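Local coordinates for Oxidored_FMN domain-containing protein ([Pseudomonas] geniculata N1, PDB 6L6J), which probably acts as the amine oxidase of 6-hydroxypseudooxynicotine, binding FMN and a [4Fe-4S] cluster as redox cofactors and also ADP, at residues 48-53 with 378-383; 263-268 with 567-572. All coordinates share one frame; numbering follows the deposited sequence.

Interaction 1: residues 48-53 with 378-383; sequences RAEGGW and PEKVPP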
loop_
_atom_site.group_PDB
_atom_site.type_symbol
_atom_site.label_atom_id
_atom_site.label_comp_id
_atom_site.label_asym_id
_atom_site.label_seq_id
_atom_site.Cartn_x
_atom_site.Cartn_y
_atom_site.Cartn_z
ATOM N N ARG A 48 -3.807 -13.154 -9.843
ATOM C CA ARG A 48 -4.867 -12.142 -10.114
ATOM C C ARG A 48 -5.656 -12.528 -11.382
ATOM O O ARG A 48 -6.879 -12.316 -11.409
ATOM C CB ARG A 48 -4.225 -10.751 -10.089
ATOM C CG ARG A 48 -4.269 -10.148 -8.695
ATOM C CD ARG A 48 -2.923 -9.783 -8.132
ATOM N NE ARG A 48 -2.884 -9.905 -6.690
ATOM C CZ ARG A 48 -1.985 -10.607 -6.018
ATOM N NH1 ARG A 48 -1.041 -11.277 -6.659
ATOM N NH2 ARG A 48 -2.005 -10.621 -4.693
ATOM N N ALA A 49 -5.009 -13.155 -12.357
ATOM C CA ALA A 49 -5.703 -13.879 -13.443
ATOM C C ALA A 49 -6.513 -15.057 -12.842
ATOM O O ALA A 49 -7.716 -15.183 -13.121
ATOM C CB ALA A 49 -4.685 -14.308 -14.478
ATOM N N GLU A 50 -5.887 -15.881 -12.003
ATOM C CA GLU A 50 -6.548 -17.027 -11.313
ATOM C C GLU A 50 -7.817 -16.509 -10.617
ATOM O O GLU A 50 -8.838 -17.156 -10.756
ATOM C CB GLU A 50 -5.546 -17.685 -10.358
ATOM C CG GLU A 50 -5.564 -19.194 -10.339
ATOM C CD GLU A 50 -4.337 -19.811 -9.672
ATOM O OE1 GLU A 50 -3.205 -19.736 -10.273
ATOM O OE2 GLU A 50 -4.491 -20.386 -8.545
ATOM N N GLY A 51 -7.755 -15.347 -9.941
ATOM C CA GLY A 51 -8.846 -14.740 -9.140
ATOM C C GLY A 51 -9.978 -14.123 -9.955
ATOM O O GLY A 51 -11.053 -13.865 -9.375
ATOM N N GLY A 52 -9.772 -13.867 -11.246
ATOM C CA GLY A 52 -10.863 -13.584 -12.200
ATOM C C GLY A 52 -10.891 -12.144 -12.670
ATOM O O GLY A 52 -11.944 -11.706 -13.260
ATOM N N TRP A 53 -9.804 -11.412 -12.456
ATOM C CA TRP A 53 -9.637 -10.048 -13.016
ATOM C C TRP A 53 -9.578 -10.171 -14.542
ATOM O O TRP A 53 -8.859 -11.025 -15.016
ATOM C CB TRP A 53 -8.416 -9.350 -12.381
ATOM C CG TRP A 53 -8.608 -9.109 -10.911
ATOM C CD1 TRP A 53 -8.358 -9.993 -9.893
ATOM C CD2 TRP A 53 -9.163 -7.923 -10.293
ATOM N NE1 TRP A 53 -8.706 -9.425 -8.692
ATOM C CE2 TRP A 53 -9.177 -8.151 -8.903
ATOM C CE3 TRP A 53 -9.588 -6.680 -10.770
ATOM C CZ2 TRP A 53 -9.637 -7.199 -7.999
ATOM C CZ3 TRP A 53 -10.044 -5.731 -9.876
ATOM C CH2 TRP A 53 -10.089 -5.997 -8.508
ATOM N N PRO A 378 -3.211 -17.145 -2.148
ATOM C CA PRO A 378 -4.261 -16.351 -1.510
ATOM C C PRO A 378 -5.411 -17.109 -0.831
ATOM O O PRO A 378 -5.826 -16.644 0.197
ATOM C CB PRO A 378 -4.829 -15.480 -2.642
ATOM C CG PRO A 378 -4.247 -16.032 -3.924
ATOM C CD PRO A 378 -2.973 -16.746 -3.544
ATOM N N GLU A 379 -5.910 -18.186 -1.430
ATOM C CA GLU A 379 -7.066 -18.970 -0.903
ATOM C C GLU A 379 -6.650 -20.400 -0.536
ATOM O O GLU A 379 -7.014 -20.832 0.570
ATOM C CB GLU A 379 -8.200 -19.015 -1.914
ATOM C CG GLU A 379 -8.661 -17.635 -2.362
ATOM C CD GLU A 379 -9.207 -16.709 -1.278
ATOM O OE1 GLU A 379 -9.617 -17.178 -0.201
ATOM O OE2 GLU A 379 -9.235 -15.514 -1.527
ATOM N N LYS A 380 -5.907 -21.099 -1.399
ATOM C CA LYS A 380 -5.600 -22.544 -1.223
ATOM C C LYS A 380 -4.546 -22.751 -0.129
ATOM O O LYS A 380 -3.603 -21.944 -0.029
ATOM C CB LYS A 380 -5.125 -23.158 -2.543
ATOM C CG LYS A 380 -6.198 -23.282 -3.617
ATOM C CD LYS A 380 -5.743 -24.075 -4.821
ATOM C CE LYS A 380 -4.633 -23.396 -5.603
ATOM N NZ LYS A 380 -4.557 -23.904 -7.000
ATOM N N VAL A 381 -4.694 -23.814 0.657
ATOM C CA VAL A 381 -3.681 -24.249 1.658
ATOM C C VAL A 381 -3.447 -25.738 1.451
ATOM O O VAL A 381 -4.319 -26.450 0.982
ATOM C CB VAL A 381 -4.108 -23.916 3.102
ATOM C CG1 VAL A 381 -4.098 -22.415 3.362
ATOM C CG2 VAL A 381 -5.460 -24.514 3.472
ATOM N N PRO A 382 -2.235 -26.254 1.746
ATOM C CA PRO A 382 -2.014 -27.699 1.818
ATOM C C PRO A 382 -2.955 -28.319 2.848
ATOM O O PRO A 382 -3.164 -27.741 3.913
ATOM C CB PRO A 382 -0.555 -27.845 2.279
ATOM C CG PRO A 382 0.090 -26.530 1.905
ATOM C CD PRO A 382 -1.008 -25.484 2.014
ATOM N N PRO A 383 -3.546 -29.510 2.593
ATOM C CA PRO A 383 -4.408 -30.139 3.589
ATOM C C PRO A 383 -3.610 -30.330 4.889
ATOM O O PRO A 383 -2.441 -30.600 4.838
ATOM C CB PRO A 383 -4.843 -31.465 2.942
ATOM C CG PRO A 383 -4.600 -31.259 1.460
ATOM C CD PRO A 383 -3.400 -30.335 1.383
#
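Glu-50 and Lys-380 meet from two very different backbones: Glu-50 stands in the last turn of helix 38-51, whereas Lys-380 belongs to a segment without regular structure. The helix ends in a Schellman motif. Gly-52 takes a positive phi (110°), and the amide of Trp-53 reaches back to Arg-48 O at 3.2 Å, an oxygen that also receives the amide of Gly-52. A CB at position 52 would collide with the preceding carbonyl oxygen, which explains the glycine at the turn. From Lys-380 to Pro-383 the other chain is extended, with psi values near 145° throughout, and runs off away from the helix end.

Both CB atoms point toward the opposite segment, yet the two long side chains meet only at their charged ends and cross at about a right angle. Glu-50 is extended beyond CG. Lys-380 has CG anti to its carbonyl carbon (chi1 -69°) and bends at chi3, which turns the ammonium toward the carboxylate. The gap from Glu-50 OE2 to Lys-380 NZ is 3.8 Å, a long salt bridge. With only 51 Å² buried in all and Lys-380 exposed, this is a surface charge pairing rather than packing. Water probably screens the attraction, so its contribution is likely to be modest. Glu-50 OE1 has a second, weak and long ion pair with Lys-46 one turn earlier.

Arg-48 forms a salt bridge with Glu-371, while Glu-379 pairs with Lys-332 of helix 329-334. Val-381 rests on helices 398-410 and 653-666. The contact therefore bridges the end of the barrel helix that precedes strand 55-62 and the linker that leads into strand 390-394 of the five-stranded parallel sheet.

Interaction 2: residues 263-268 with 567-572; sequences WAWDSG and MVHVVN. With FMN (flavin mononucleotide), chain B.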
loop_
_atom_site.group_PDB
_atom_site.type_symbol
_atom_site.label_atom_id
_atom_site.label_comp_id
_atom_site.label_asym_id
_atom_site.label_seq_id
_atom_site.Cartn_x
_atom_site.Cartn_y
_atom_site.Cartn_z
ATOM N N TRP A 263 1.329 10.313 -6.237
ATOM C CA TRP A 263 1.034 8.977 -5.681
ATOM C C TRP A 263 0.299 9.112 -4.339
ATOM O O TRP A 263 -0.587 8.290 -4.081
ATOM C CB TRP A 263 2.346 8.192 -5.594
ATOM C CG TRP A 263 2.192 6.702 -5.506
ATOM C CD1 TRP A 263 1.034 5.974 -5.531
ATOM C CD2 TRP A 263 3.259 5.745 -5.373
ATOM N NE1 TRP A 263 1.306 4.637 -5.392
ATOM C CE2 TRP A 263 2.661 4.471 -5.278
ATOM C CE3 TRP A 263 4.657 5.843 -5.310
ATOM C CZ2 TRP A 263 3.416 3.310 -5.139
ATOM C CZ3 TRP A 263 5.405 4.686 -5.171
ATOM C CH2 TRP A 263 4.789 3.438 -5.081
ATOM N N ALA A 264 0.634 10.122 -3.537
ATOM C CA ALA A 264 0.146 10.318 -2.151
ATOM C C ALA A 264 -1.343 10.664 -2.180
ATOM O O ALA A 264 -2.027 10.422 -1.149
ATOM C CB ALA A 264 0.947 11.400 -1.461
ATOM N N TRP A 265 -1.800 11.213 -3.318
ATOM C CA TRP A 265 -3.220 11.556 -3.602
ATOM C C TRP A 265 -3.923 10.453 -4.421
ATOM O O TRP A 265 -5.167 10.335 -4.341
ATOM C CB TRP A 265 -3.260 12.913 -4.304
ATOM C CG TRP A 265 -2.587 14.010 -3.545
ATOM C CD1 TRP A 265 -1.294 14.434 -3.674
ATOM C CD2 TRP A 265 -3.184 14.841 -2.538
ATOM N NE1 TRP A 265 -1.040 15.470 -2.812
ATOM C CE2 TRP A 265 -2.190 15.748 -2.110
ATOM C CE3 TRP A 265 -4.449 14.897 -1.952
ATOM C CZ2 TRP A 265 -2.435 16.707 -1.129
ATOM C CZ3 TRP A 265 -4.684 15.839 -0.975
ATOM C CH2 TRP A 265 -3.694 16.742 -0.579
ATOM N N ASP A 266 -3.169 9.663 -5.181
ATOM C CA ASP A 266 -3.688 8.540 -6.012
ATOM C C ASP A 266 -3.926 7.296 -5.134
ATOM O O ASP A 266 -5.033 6.761 -5.135
ATOM C CB ASP A 266 -2.731 8.238 -7.180
ATOM C CG ASP A 266 -3.311 7.269 -8.216
ATOM O OD1 ASP A 266 -4.537 7.308 -8.418
ATOM O OD2 ASP A 266 -2.525 6.498 -8.820
ATOM N N SER A 267 -2.896 6.818 -4.451
ATOM C CA SER A 267 -2.996 5.701 -3.482
ATOM C C SER A 267 -3.229 6.291 -2.082
ATOM O O SER A 267 -2.368 6.091 -1.190
ATOM C CB SER A 267 -1.759 4.838 -3.553
ATOM O OG SER A 267 -1.539 4.392 -4.881
ATOM N N GLY A 268 -4.348 7.003 -1.915
ATOM C CA GLY A 268 -4.749 7.663 -0.669
ATOM C C GLY A 268 -4.936 6.687 0.484
ATOM O O GLY A 268 -5.850 5.905 0.436
ATOM N N MET A 567 3.006 11.295 4.759
ATOM C CA MET A 567 3.727 12.421 5.423
ATOM C C MET A 567 2.993 13.731 5.119
ATOM O O MET A 567 2.610 14.421 6.075
ATOM C CB MET A 567 5.194 12.562 5.003
ATOM C CG MET A 567 6.012 13.239 6.112
ATOM S SD MET A 567 7.684 13.781 5.688
ATOM C CE MET A 567 8.342 12.247 5.034
ATOM N N VAL A 568 2.763 14.023 3.837
ATOM C CA VAL A 568 2.173 15.318 3.395
ATOM C C VAL A 568 0.776 15.489 4.014
ATOM O O VAL A 568 0.388 16.617 4.277
ATOM C CB VAL A 568 2.152 15.407 1.860
ATOM C CG1 VAL A 568 1.255 14.329 1.253
ATOM C CG2 VAL A 568 1.742 16.785 1.364
ATOM N N HIS A 569 0.026 14.407 4.213
ATOM C CA HIS A 569 -1.355 14.436 4.773
ATOM C C HIS A 569 -1.296 14.576 6.295
ATOM O O HIS A 569 -2.141 15.320 6.836
ATOM C CB HIS A 569 -2.175 13.195 4.367
ATOM C CG HIS A 569 -2.233 12.989 2.899
ATOM N ND1 HIS A 569 -2.341 14.042 2.025
ATOM C CD2 HIS A 569 -2.131 11.873 2.155
ATOM C CE1 HIS A 569 -2.331 13.584 0.793
ATOM N NE2 HIS A 569 -2.170 12.251 0.842
ATOM N N VAL A 570 -0.369 13.882 6.969
ATOM C CA VAL A 570 -0.210 13.995 8.447
ATOM C C VAL A 570 0.130 15.461 8.754
ATOM O O VAL A 570 -0.605 16.081 9.572
ATOM C CB VAL A 570 0.842 13.038 9.029
ATOM C CG1 VAL A 570 0.927 13.193 10.533
ATOM C CG2 VAL A 570 0.578 11.578 8.692
ATOM N N VAL A 571 1.177 15.997 8.108
ATOM C CA VAL A 571 1.625 17.408 8.275
ATOM C C VAL A 571 0.412 18.337 8.067
ATOM O O VAL A 571 0.051 19.040 9.042
ATOM C CB VAL A 571 2.808 17.756 7.348
ATOM C CG1 VAL A 571 3.122 19.241 7.357
ATOM C CG2 VAL A 571 4.050 16.963 7.695
ATOM N N ASN A 572 -0.213 18.338 6.881
ATOM C CA ASN A 572 -1.394 19.208 6.587
ATOM C C ASN A 572 -2.431 19.066 7.704
ATOM O O ASN A 572 -2.946 20.085 8.145
ATOM C CB ASN A 572 -2.090 18.906 5.261
ATOM C CG ASN A 572 -1.267 19.323 4.065
ATOM O OD1 ASN A 572 -0.238 19.960 4.222
ATOM N ND2 ASN A 572 -1.690 18.919 2.870
HETATM N N1 FMN B . 0.472 3.448 -10.701
HETATM C C2 FMN B . 1.176 3.505 -11.876
HETATM O O2 FMN B . 0.695 4.171 -12.798
HETATM N N3 FMN B . 2.330 2.866 -12.110
HETATM C C4 FMN B . 2.893 2.098 -11.162
HETATM O O4 FMN B . 3.955 1.515 -11.376
HETATM C C4A FMN B . 2.220 1.993 -9.837
HETATM N N5 FMN B . 2.739 1.241 -8.837
HETATM C C5A FMN B . 2.049 1.116 -7.681
HETATM C C6 FMN B . 2.538 0.284 -6.677
HETATM C C7 FMN B . 1.817 0.147 -5.507
HETATM C C7M FMN B . 2.384 -0.689 -4.427
HETATM C C8 FMN B . 0.533 0.834 -5.325
HETATM C C8M FMN B . -0.247 0.728 -4.047
HETATM C C9 FMN B . 0.035 1.654 -6.302
HETATM C C9A FMN B . 0.731 1.821 -7.491
HETATM N N10 FMN B . 0.214 2.617 -8.523
HETATM C C10 FMN B . 0.938 2.711 -9.686
HETATM C "C1'" FMN B . -1.089 3.345 -8.407
HETATM C "C2'" FMN B . -2.251 2.409 -8.681
HETATM O "O2'" FMN B . -2.175 2.045 -10.048
HETATM C "C3'" FMN B . -3.585 3.041 -8.422
HETATM O "O3'" FMN B . -3.773 4.114 -9.346
HETATM C "C4'" FMN B . -3.769 3.564 -6.998
HETATM O "O4'" FMN B . -3.262 2.601 -6.044
HETATM C "C5'" FMN B . -5.225 3.906 -6.718
HETATM O "O5'" FMN B . -5.991 2.721 -6.845
HETATM P P FMN B . -6.337 1.820 -5.544
HETATM O O1P FMN B . -7.188 2.694 -4.650
HETATM O O2P FMN B . -7.058 0.657 -6.149
HETATM O O3P FMN B . -4.995 1.457 -4.939
#
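The imidazole of His-569 stands on edge over the indole of Trp-265 in a T-shaped pair. The planes are inclined at 77°, the centroids of the imidazole and the six-membered ring are 4.5 Å apart, and CE1 of His-569 sits 3.4 Å above the indole plane, over its centre. Trp-265 has CG anti to its carbonyl carbon, a torsion that swings the indole from a CB not aimed at helix 567-577 until its face meets the histidine.

A second edge atom of the same imidazole fixes its rotation. His-569 NE2 donates to Ala-264 O at 2.7 Å, with an N-H...O angle of 172° and the oxygen lying in the ring plane. Seen from the acceptor, the donor stands well above the carbonyl plane, 60° out of it. Beside this bond, Ala-264 CB touches Val-568 CG1 at 4.0 Å, and that methyl also covers part of one imidazole face. With an alanine at the position of His-569, Ala-264 O would probably lose this donor and the face of Trp-265 its edge-on partner. Phe-273 adds another edge-to-face neighbour to the histidine.

The next residues of segment 263-268 turn to the flavin. Asp-266 OD2 accepts from FMN O3' at 2.7 Å, and Ser-267 OG shares a hydrogen bond with FMN O4' of equal length. The indole edge of Trp-263 lies against the flavin's benzene ring, with CZ2 3.5 Å from FMN C6. His-173 also bonds to Asp-266 OD2, helping to position the carboxylate.

Chemically, segment 263-268 offers His-569 a neutral main-chain acceptor and an aromatic face, so the barrel segment that grips the ribityl chain is joined to helix 567-577 by a hydrogen bond, a T-shaped pair and a small apolar touch, with no salt bridge between the two segments.

Overall arrangement
Along the chain the four segments alternate: 48-53, 263-268, 378-383, then 567-572. Interactions 1 and 2 are separate, their centres 32 Å apart and their nearest atoms about 14 Å apart. What they share is the eight-stranded FMN barrel, which supplies the first segment of each: one ends the helix between strands 24-26 and 55-62, the other follows strand 255-261. Their partners differ. Interaction 1 reaches the linker into the Rossmann-like, ADP-binding part, at the surface; interaction 2 reaches helix 567-577 of the OYE-like second alpha/beta domain, close to the flavin. The barrel thus meets the polypeptide that follows it at two distant points, loosely in interaction 1 and more closely in interaction 2.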